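Local coordinates for ComZ (Thermus thermophilus, PDB 6QVI), which is a competence-associated pilin that probably serves as a DNA receptor at the pilus tip, carrying a beta-solenoid domain on a pseudopilin-like domain, at residues I3-T7 with S522-R526; P169-V173 with V214-S220. All coordinates share one frame; numbering follows the deposited sequence.

In the fold
ComZ illustrates how the chemistry of a contact follows its place in the fold. Contact 1 lies on the surface of the pseudopilin-like domain, where the N-terminal loop before helix 12-40 meets strand 517-529; it is made by flat and charged side chains laid on one another. Contact 2, partly buried, belongs to the beta-solenoid and joins strands 172-176 and 218-221 of a parallel three-stranded sheet, with one good and one weak backbone hydrogen bond, a valine pair inside and a lysine-tyrosine pair outside. The two share no helix or strand, and their centres are about 49 Å apart. Both segments of contact 2 fall between those of contact 1 in the sequence.

Contact 1: residues I3-T7 with S522-R526; sequences IELWT and SYERR
Trp6 and Arg525 form a nearly parallel cation-pi stack. The guanidinium lies flat over the indole, the planes 8° apart and the centres 3.5 Å from each other. CZ of Arg525 sits 3.4 Å from Trp6 CE2, while NH2 reaches across the five-membered ring to within 3.3 Å of Trp6 CG and NH1 lies over the six-membered ring, so both rings share the covering. The two side chains run antiparallel as they overlap, each reaching past the other. Beside this pair a second stack forms: the carboxylate of Glu4 lies over one face of the Tyr523 ring, off its centre, with planes 6° apart and OE1 at 3.5 Å from Tyr523 CZ. Glu4 OE2 stays 4.4 Å from Arg525 NH1, so these opposite charges are near each other without pairing directly.

The setting is a pseudopilin-like domain, in which a long helix, here 12-40, packs on an antiparallel sheet. Strand 517-529 pairs with strand 120-130 in that sheet, and residues 3-7 run as a loop before the helix.

The strand also links the two stacks: Arg525 NH1 makes a weak hydrogen bond of 2.8 Å with Tyr523 OH, in the plane of the guanidinium. The same hydroxyl is hydrogen-bonded to Glu22 of the helix, which ties the tyrosine down from a third element. With chi3 at -178° the arginine chain is straight to NE, carrying its head group out to the loop. Residues of both segments also touch crystal neighbours, and the course of the loop may partly reflect that packing.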
ATOM      1  N   ILE A   3      15.858   4.329 -28.714  1.00 85.67           N
ATOM      2  CA  ILE A   3      16.202   4.576 -30.110  1.00 78.29           C
ATOM      3  C   ILE A   3      17.426   3.728 -30.515  1.00 75.60           C
ATOM      4  O   ILE A   3      18.350   3.515 -29.731  1.00 81.56           O
ATOM      5  CB  ILE A   3      16.419   6.083 -30.357  1.00 83.72           C
ATOM      6  CG1 ILE A   3      16.166   6.426 -31.828  1.00101.24           C
ATOM      7  CG2 ILE A   3      17.813   6.532 -29.920  1.00 76.25           C
ATOM      8  CD1 ILE A   3      14.770   6.035 -32.373  1.00102.62           C
ATOM      9  N   GLU A   4      17.424   3.215 -31.740  1.00 74.81           N
ATOM     10  CA  GLU A   4      18.497   2.348 -32.217  1.00 70.14           C
ATOM     11  C   GLU A   4      19.037   2.890 -33.537  1.00 67.56           C
ATOM     12  O   GLU A   4      18.274   3.103 -34.481  1.00 71.59           O
ATOM     13  CB  GLU A   4      18.001   0.907 -32.374  1.00 60.19           C
ATOM     14  CG  GLU A   4      19.068  -0.100 -32.755  1.00 60.39           C
ATOM     15  CD  GLU A   4      19.279  -1.171 -31.713  1.00 62.91           C
ATOM     16  OE1 GLU A   4      18.410  -1.342 -30.823  1.00 71.98           O
ATOM     17  OE2 GLU A   4      20.320  -1.846 -31.786  1.00 57.29           O
ATOM     18  N   LEU A   5      20.344   3.131 -33.587  1.00 61.50           N
ATOM     19  CA  LEU A   5      21.038   3.674 -34.742  1.00 68.11           C
ATOM     20  C   LEU A   5      22.129   2.712 -35.171  1.00 64.97           C
ATOM     21  O   LEU A   5      22.882   2.209 -34.335  1.00 66.99           O
ATOM     22  CB  LEU A   5      21.704   5.009 -34.454  1.00 74.05           C
ATOM     23  CG  LEU A   5      20.925   6.293 -34.261  1.00 83.15           C
ATOM     24  CD1 LEU A   5      19.881   6.201 -33.134  1.00 85.75           C
ATOM     25  CD2 LEU A   5      21.932   7.393 -34.004  1.00 86.85           C
ATOM     26  N   TRP A   6      22.234   2.476 -36.477  1.00 66.06           N
ATOM     27  CA  TRP A   6      23.316   1.628 -36.944  1.00 59.04           C
ATOM     28  C   TRP A   6      23.782   2.007 -38.342  1.00 58.57           C
ATOM     29  O   TRP A   6      23.148   2.767 -39.085  1.00 51.08           O
ATOM     30  CB  TRP A   6      22.941   0.154 -36.872  1.00 61.99           C
ATOM     31  CG  TRP A   6      21.977  -0.369 -37.874  1.00 67.83           C
ATOM     32  CD1 TRP A   6      22.272  -1.015 -39.044  1.00 71.05           C
ATOM     33  CD2 TRP A   6      20.558  -0.330 -37.781  1.00 61.23           C
ATOM     34  NE1 TRP A   6      21.112  -1.389 -39.670  1.00 71.40           N
ATOM     35  CE2 TRP A   6      20.048  -0.969 -38.920  1.00 62.06           C
ATOM     36  CE3 TRP A   6      19.666   0.172 -36.828  1.00 54.13           C
ATOM     37  CZ2 TRP A   6      18.690  -1.115 -39.140  1.00 68.36           C
ATOM     38  CZ3 TRP A   6      18.312   0.046 -37.056  1.00 51.60           C
ATOM     39  CH2 TRP A   6      17.836  -0.587 -38.195  1.00 65.53           C
ATOM     40  N   THR A   7      24.947   1.475 -38.640  1.00 63.84           N
ATOM     41  CA  THR A   7      25.668   1.652 -39.878  1.00 58.64           C
ATOM     42  C   THR A   7      25.474   0.398 -40.706  1.00 69.09           C
ATOM     43  O   THR A   7      25.482  -0.718 -40.178  1.00 75.91           O
ATOM     44  CB  THR A   7      27.144   1.856 -39.547  1.00 60.62           C
ATOM     45  OG1 THR A   7      27.315   3.193 -39.055  1.00 65.52           O
ATOM     46  CG2 THR A   7      28.049   1.561 -40.748  1.00 80.75           C
ATOM     47  N   SER A 522      16.512  -9.240 -25.355  1.00 68.55           N
ATOM     48  CA  SER A 522      17.052  -9.524 -26.669  1.00 48.20           C
ATOM     49  C   SER A 522      16.475  -8.566 -27.687  1.00 51.76           C
ATOM     50  O   SER A 522      15.373  -8.036 -27.530  1.00 51.89           O
ATOM     51  CB  SER A 522      16.772 -10.961 -27.080  1.00 48.34           C
ATOM     52  OG  SER A 522      15.407 -11.095 -27.375  1.00 58.15           O
ATOM     53  N   TYR A 523      17.214  -8.389 -28.771  1.00 56.58           N
ATOM     54  CA  TYR A 523      16.698  -7.572 -29.856  1.00 47.53           C
ATOM     55  C   TYR A 523      17.187  -8.129 -31.180  1.00 53.69           C
ATOM     56  O   TYR A 523      18.344  -8.546 -31.298  1.00 50.45           O
ATOM     57  CB  TYR A 523      17.124  -6.145 -29.641  1.00 36.72           C
ATOM     58  CG  TYR A 523      17.124  -5.306 -30.856  1.00 51.58           C
ATOM     59  CD1 TYR A 523      16.049  -4.475 -31.147  1.00 50.86           C
ATOM     60  CD2 TYR A 523      18.220  -5.286 -31.696  1.00 60.72           C
ATOM     61  CE1 TYR A 523      16.082  -3.655 -32.255  1.00 60.77           C
ATOM     62  CE2 TYR A 523      18.252  -4.481 -32.796  1.00 67.35           C
ATOM     63  CZ  TYR A 523      17.193  -3.683 -33.082  1.00 69.38           C
ATOM     64  OH  TYR A 523      17.282  -2.919 -34.222  1.00 85.58           O
ATOM     65  N   GLU A 524      16.295  -8.143 -32.165  1.00 55.08           N
ATOM     66  CA  GLU A 524      16.608  -8.802 -33.416  1.00 46.92           C
ATOM     67  C   GLU A 524      15.933  -8.124 -34.610  1.00 49.12           C
ATOM     68  O   GLU A 524      14.784  -7.679 -34.519  1.00 50.79           O
ATOM     69  CB  GLU A 524      16.191 -10.261 -33.271  1.00 47.80           C
ATOM     70  CG  GLU A 524      15.801 -10.995 -34.513  1.00 72.60           C
ATOM     71  CD  GLU A 524      15.430 -12.449 -34.222  1.00 90.34           C
ATOM     72  OE1 GLU A 524      15.038 -12.762 -33.059  1.00 91.05           O
ATOM     73  OE2 GLU A 524      15.542 -13.278 -35.159  1.00102.19           O
ATOM     74  N   ARG A 525      16.651  -8.034 -35.729  1.00 46.48           N
ATOM     75  CA  ARG A 525      16.050  -7.573 -36.979  1.00 54.79           C
ATOM     76  C   ARG A 525      16.470  -8.507 -38.108  1.00 60.71           C
ATOM     77  O   ARG A 525      17.667  -8.771 -38.279  1.00 56.31           O
ATOM     78  CB  ARG A 525      16.433  -6.139 -37.308  1.00 42.91           C
ATOM     79  CG  ARG A 525      17.855  -5.836 -37.168  1.00 41.33           C
ATOM     80  CD  ARG A 525      18.213  -4.650 -37.998  1.00 46.25           C
ATOM     81  NE  ARG A 525      19.643  -4.366 -37.890  1.00 51.29           N
ATOM     82  CZ  ARG A 525      20.207  -3.680 -36.900  1.00 51.38           C
ATOM     83  NH1 ARG A 525      19.459  -3.190 -35.916  1.00 61.37           N
ATOM     84  NH2 ARG A 525      21.518  -3.460 -36.918  1.00 45.42           N
ATOM     85  N   ARG A 526      15.501  -8.989 -38.893  1.00 58.72           N
ATOM     86  CA  ARG A 526      15.804  -9.888 -40.006  1.00 57.61           C
ATOM     87  C   ARG A 526      15.153  -9.336 -41.259  1.00 58.80           C
ATOM     88  O   ARG A 526      13.973  -8.973 -41.238  1.00 43.69           O
ATOM     89  CB  ARG A 526      15.275 -11.324 -39.775  1.00 61.56           C
ATOM     90  CG  ARG A 526      15.833 -12.015 -38.523  1.00 81.56           C
ATOM     91  CD  ARG A 526      15.565 -13.527 -38.509  1.00 91.02           C
ATOM     92  NE  ARG A 526      16.354 -14.227 -39.536  1.00103.69           N
ATOM     93  CZ  ARG A 526      15.852 -14.752 -40.661  1.00109.47           C
ATOM     94  NH1 ARG A 526      14.566 -14.584 -40.975  1.00112.65           N
ATOM     95  NH2 ARG A 526      16.655 -15.375 -41.520  1.00106.14           N
TER

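Contact 2: residues P169-V173 with V214-S220; sequences PDQYV and VQYGKIS
Lys218 lays its side chain along the segment 169-173, meeting a different group at each step. Its CB stands over one face of the Tyr172 ring, toward the rim, 4.0 Å from Tyr172 CE2. CG comes 4.1 Å from Pro169 O, and CD passes 3.9 Å from Asp170 O. The bend at chi3 (82°) brings CE back to the phenol, 3.7 Å from Tyr172 OH, and a second at chi4 (75°) directs NZ, which forms a salt bridge with Asp245. The carboxylate of Asp170 pairs with Arg241.

Underneath, strands 172-176, 218-221 and 246-247 run parallel side by side, consistent with successive coils of the beta-solenoid. Val173 N donates to Lys218 O at 2.8 Å, nearly straight at 172°, whereas the bond from Lys218 N to Gln171 O is weak and longer, 3.3 Å. On the interior side Val173 CG1 approaches Val214 CG1 at 4.5 Å, and both valines also touch Val162.

The Tyr172 ring turns its edge to the backbone between Ile219 and Ser220, with CD2 3.7 Å from Ile219 C. With an alanine here, CB and CE of Lys218 would probably lose the ring they rest on, and Ser220 one of its neighbours, though Asp245 would still hold the amino group.

The chemistry thus divides by side: valines meet on the inner side, Val173 also touching Trp149, while outside a lysine lays CB and CE on an aromatic ring, CG and CD against backbone carbonyls, and sends its charge to Asp245, a combination that probably stitches successive coils together.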
ATOM      1  N   PRO A 169       5.923 -23.727   7.747  1.00 91.30           N
ATOM      2  CA  PRO A 169       4.916 -23.443   6.722  1.00 88.25           C
ATOM      3  C   PRO A 169       3.751 -24.397   6.794  1.00 91.21           C
ATOM      4  O   PRO A 169       2.989 -24.508   5.831  1.00 97.22           O
ATOM      5  CB  PRO A 169       5.673 -23.673   5.414  1.00 89.51           C
ATOM      6  CG  PRO A 169       6.643 -24.772   5.785  1.00 88.20           C
ATOM      7  CD  PRO A 169       7.038 -24.532   7.214  1.00 89.10           C
ATOM      8  N   ASP A 170       3.571 -25.057   7.924  1.00 93.59           N
ATOM      9  CA  ASP A 170       2.426 -25.936   8.086  1.00 94.78           C
ATOM     10  C   ASP A 170       1.529 -25.453   9.200  1.00 87.26           C
ATOM     11  O   ASP A 170       0.720 -26.231   9.697  1.00 92.24           O
ATOM     12  CB  ASP A 170       2.869 -27.363   8.407  1.00103.59           C
ATOM     13  CG  ASP A 170       3.524 -28.043   7.251  1.00110.63           C
ATOM     14  OD1 ASP A 170       3.048 -27.789   6.132  1.00114.47           O
ATOM     15  OD2 ASP A 170       4.507 -28.800   7.452  1.00112.17           O
ATOM     16  N   GLN A 171       1.610 -24.180   9.565  1.00 81.53           N
ATOM     17  CA  GLN A 171       0.787 -23.704  10.655  1.00 80.82           C
ATOM     18  C   GLN A 171      -0.404 -22.914  10.149  1.00 72.80           C
ATOM     19  O   GLN A 171      -0.230 -21.871   9.519  1.00 73.16           O
ATOM     20  CB  GLN A 171       1.548 -22.848  11.660  1.00 89.14           C
ATOM     21  CG  GLN A 171       2.566 -23.577  12.519  1.00109.57           C
ATOM     22  CD  GLN A 171       1.969 -24.737  13.318  1.00123.58           C
ATOM     23  OE1 GLN A 171       1.306 -25.577  12.730  1.00129.24           O
ATOM     24  NE2 GLN A 171       2.035 -24.684  14.695  1.00121.40           N
ATOM     25  N   TYR A 172      -1.599 -23.415  10.444  1.00 68.33           N
ATOM     26  CA  TYR A 172      -2.797 -22.621  10.264  1.00 63.41           C
ATOM     27  C   TYR A 172      -2.571 -21.254  10.885  1.00 61.42           C
ATOM     28  O   TYR A 172      -2.396 -21.096  12.095  1.00 75.47           O
ATOM     29  CB  TYR A 172      -4.010 -23.343  10.846  1.00 63.58           C
ATOM     30  CG  TYR A 172      -4.255 -24.634  10.114  1.00 67.06           C
ATOM     31  CD1 TYR A 172      -3.681 -25.825  10.549  1.00 74.60           C
ATOM     32  CD2 TYR A 172      -5.006 -24.662   8.940  1.00 66.05           C
ATOM     33  CE1 TYR A 172      -3.883 -27.021   9.854  1.00 77.70           C
ATOM     34  CE2 TYR A 172      -5.204 -25.852   8.235  1.00 67.16           C
ATOM     35  CZ  TYR A 172      -4.644 -27.018   8.697  1.00 76.49           C
ATOM     36  OH  TYR A 172      -4.852 -28.192   8.002  1.00 85.69           O
ATOM     37  N   VAL A 173      -2.498 -20.259  10.026  1.00 58.73           N
ATOM     38  CA  VAL A 173      -2.221 -18.892  10.446  1.00 59.77           C
ATOM     39  C   VAL A 173      -3.510 -18.099  10.550  1.00 53.91           C
ATOM     40  O   VAL A 173      -3.506 -16.962  11.037  1.00 52.67           O
ATOM     41  CB  VAL A 173      -1.209 -18.361   9.400  1.00 64.19           C
ATOM     42  CG1 VAL A 173      -1.268 -16.883   9.247  1.00 67.61           C
ATOM     43  CG2 VAL A 173       0.220 -18.834   9.724  1.00 71.10           C
ATOM     44  N   VAL A 214      -1.167 -15.169   2.144  1.00 55.99           N
ATOM     45  CA  VAL A 214      -0.466 -15.664   3.268  1.00 52.83           C
ATOM     46  C   VAL A 214       0.782 -16.258   2.730  1.00 51.38           C
ATOM     47  O   VAL A 214       0.746 -17.280   2.135  1.00 51.88           O
ATOM     48  CB  VAL A 214      -1.235 -16.756   3.951  1.00 54.45           C
ATOM     49  CG1 VAL A 214      -0.333 -17.490   4.890  1.00 55.12           C
ATOM     50  CG2 VAL A 214      -2.400 -16.177   4.685  1.00 49.13           C
ATOM     51  N   GLN A 215       1.897 -15.609   2.950  1.00 50.66           N
ATOM     52  CA  GLN A 215       3.132 -16.108   2.438  1.00 54.48           C
ATOM     53  C   GLN A 215       3.630 -17.383   3.040  1.00 64.80           C
ATOM     54  O   GLN A 215       4.143 -18.203   2.334  1.00 76.69           O
ATOM     55  CB  GLN A 215       4.208 -15.068   2.541  1.00 59.05           C
ATOM     56  CG  GLN A 215       5.568 -15.676   2.390  1.00 61.90           C
ATOM     57  CD  GLN A 215       6.661 -14.658   2.383  1.00 72.12           C
ATOM     58  OE1 GLN A 215       6.476 -13.545   2.816  1.00 72.25           O
ATOM     59  NE2 GLN A 215       7.811 -15.039   1.890  1.00 81.08           N
ATOM     60  N   TYR A 216       3.530 -17.561   4.339  1.00 64.18           N
ATOM     61  CA  TYR A 216       3.994 -18.801   4.924  1.00 61.77           C
ATOM     62  C   TYR A 216       2.937 -19.401   5.793  1.00 65.04           C
ATOM     63  O   TYR A 216       2.569 -18.823   6.766  1.00 75.43           O
ATOM     64  CB  TYR A 216       5.216 -18.582   5.795  1.00 65.14           C
ATOM     65  CG  TYR A 216       6.471 -18.211   5.069  1.00 71.66           C
ATOM     66  CD1 TYR A 216       7.048 -19.056   4.168  1.00 71.07           C
ATOM     67  CD2 TYR A 216       7.088 -17.026   5.312  1.00 70.06           C
ATOM     68  CE1 TYR A 216       8.195 -18.709   3.514  1.00 73.60           C
ATOM     69  CE2 TYR A 216       8.227 -16.675   4.661  1.00 72.12           C
ATOM     70  CZ  TYR A 216       8.770 -17.518   3.761  1.00 77.40           C
ATOM     71  OH  TYR A 216       9.908 -17.155   3.118  1.00 79.61           O
ATOM     72  N   GLY A 217       2.459 -20.580   5.448  1.00 62.24           N
ATOM     73  CA  GLY A 217       1.456 -21.253   6.243  1.00 68.06           C
ATOM     74  C   GLY A 217       0.177 -21.627   5.542  1.00 70.98           C
ATOM     75  O   GLY A 217      -0.004 -21.311   4.402  1.00 69.13           O
ATOM     76  N   LYS A 218      -0.679 -22.347   6.248  1.00 71.69           N
ATOM     77  CA  LYS A 218      -2.000 -22.759   5.798  1.00 66.24           C
ATOM     78  C   LYS A 218      -3.077 -21.898   6.467  1.00 57.31           C
ATOM     79  O   LYS A 218      -2.783 -21.043   7.301  1.00 57.10           O
ATOM     80  CB  LYS A 218      -2.215 -24.244   6.080  1.00 66.26           C
ATOM     81  CG  LYS A 218      -1.097 -25.134   5.576  1.00 69.13           C
ATOM     82  CD  LYS A 218      -1.095 -26.446   6.307  1.00 76.75           C
ATOM     83  CE  LYS A 218      -2.107 -27.350   5.689  1.00 91.94           C
ATOM     84  NZ  LYS A 218      -1.561 -27.846   4.385  1.00107.94           N
ATOM     85  N   ILE A 219      -4.326 -22.084   6.042  1.00 58.23           N
ATOM     86  CA  ILE A 219      -5.486 -21.419   6.622  1.00 58.25           C
ATOM     87  C   ILE A 219      -6.651 -22.384   6.583  1.00 60.82           C
ATOM     88  O   ILE A 219      -6.757 -23.231   5.686  1.00 61.95           O
ATOM     89  CB  ILE A 219      -5.895 -20.114   5.908  1.00 56.43           C
ATOM     90  CG1 ILE A 219      -6.480 -20.402   4.525  1.00 74.14           C
ATOM     91  CG2 ILE A 219      -4.737 -19.137   5.811  1.00 54.09           C
ATOM     92  CD1 ILE A 219      -7.445 -19.358   4.068  1.00 76.98           C
ATOM     93  N   SER A 220      -7.520 -22.268   7.585  1.00 72.69           N
ATOM     94  CA  SER A 220      -8.729 -23.076   7.684  1.00 78.03           C
ATOM     95  C   SER A 220      -9.921 -22.136   7.683  1.00 79.97           C
ATOM     96  O   SER A 220      -9.862 -21.046   8.253  1.00 82.55           O
ATOM     97  CB  SER A 220      -8.736 -23.953   8.949  1.00 82.86           C
ATOM     98  OG  SER A 220      -9.658 -25.029   8.845  1.00 89.04           O
TER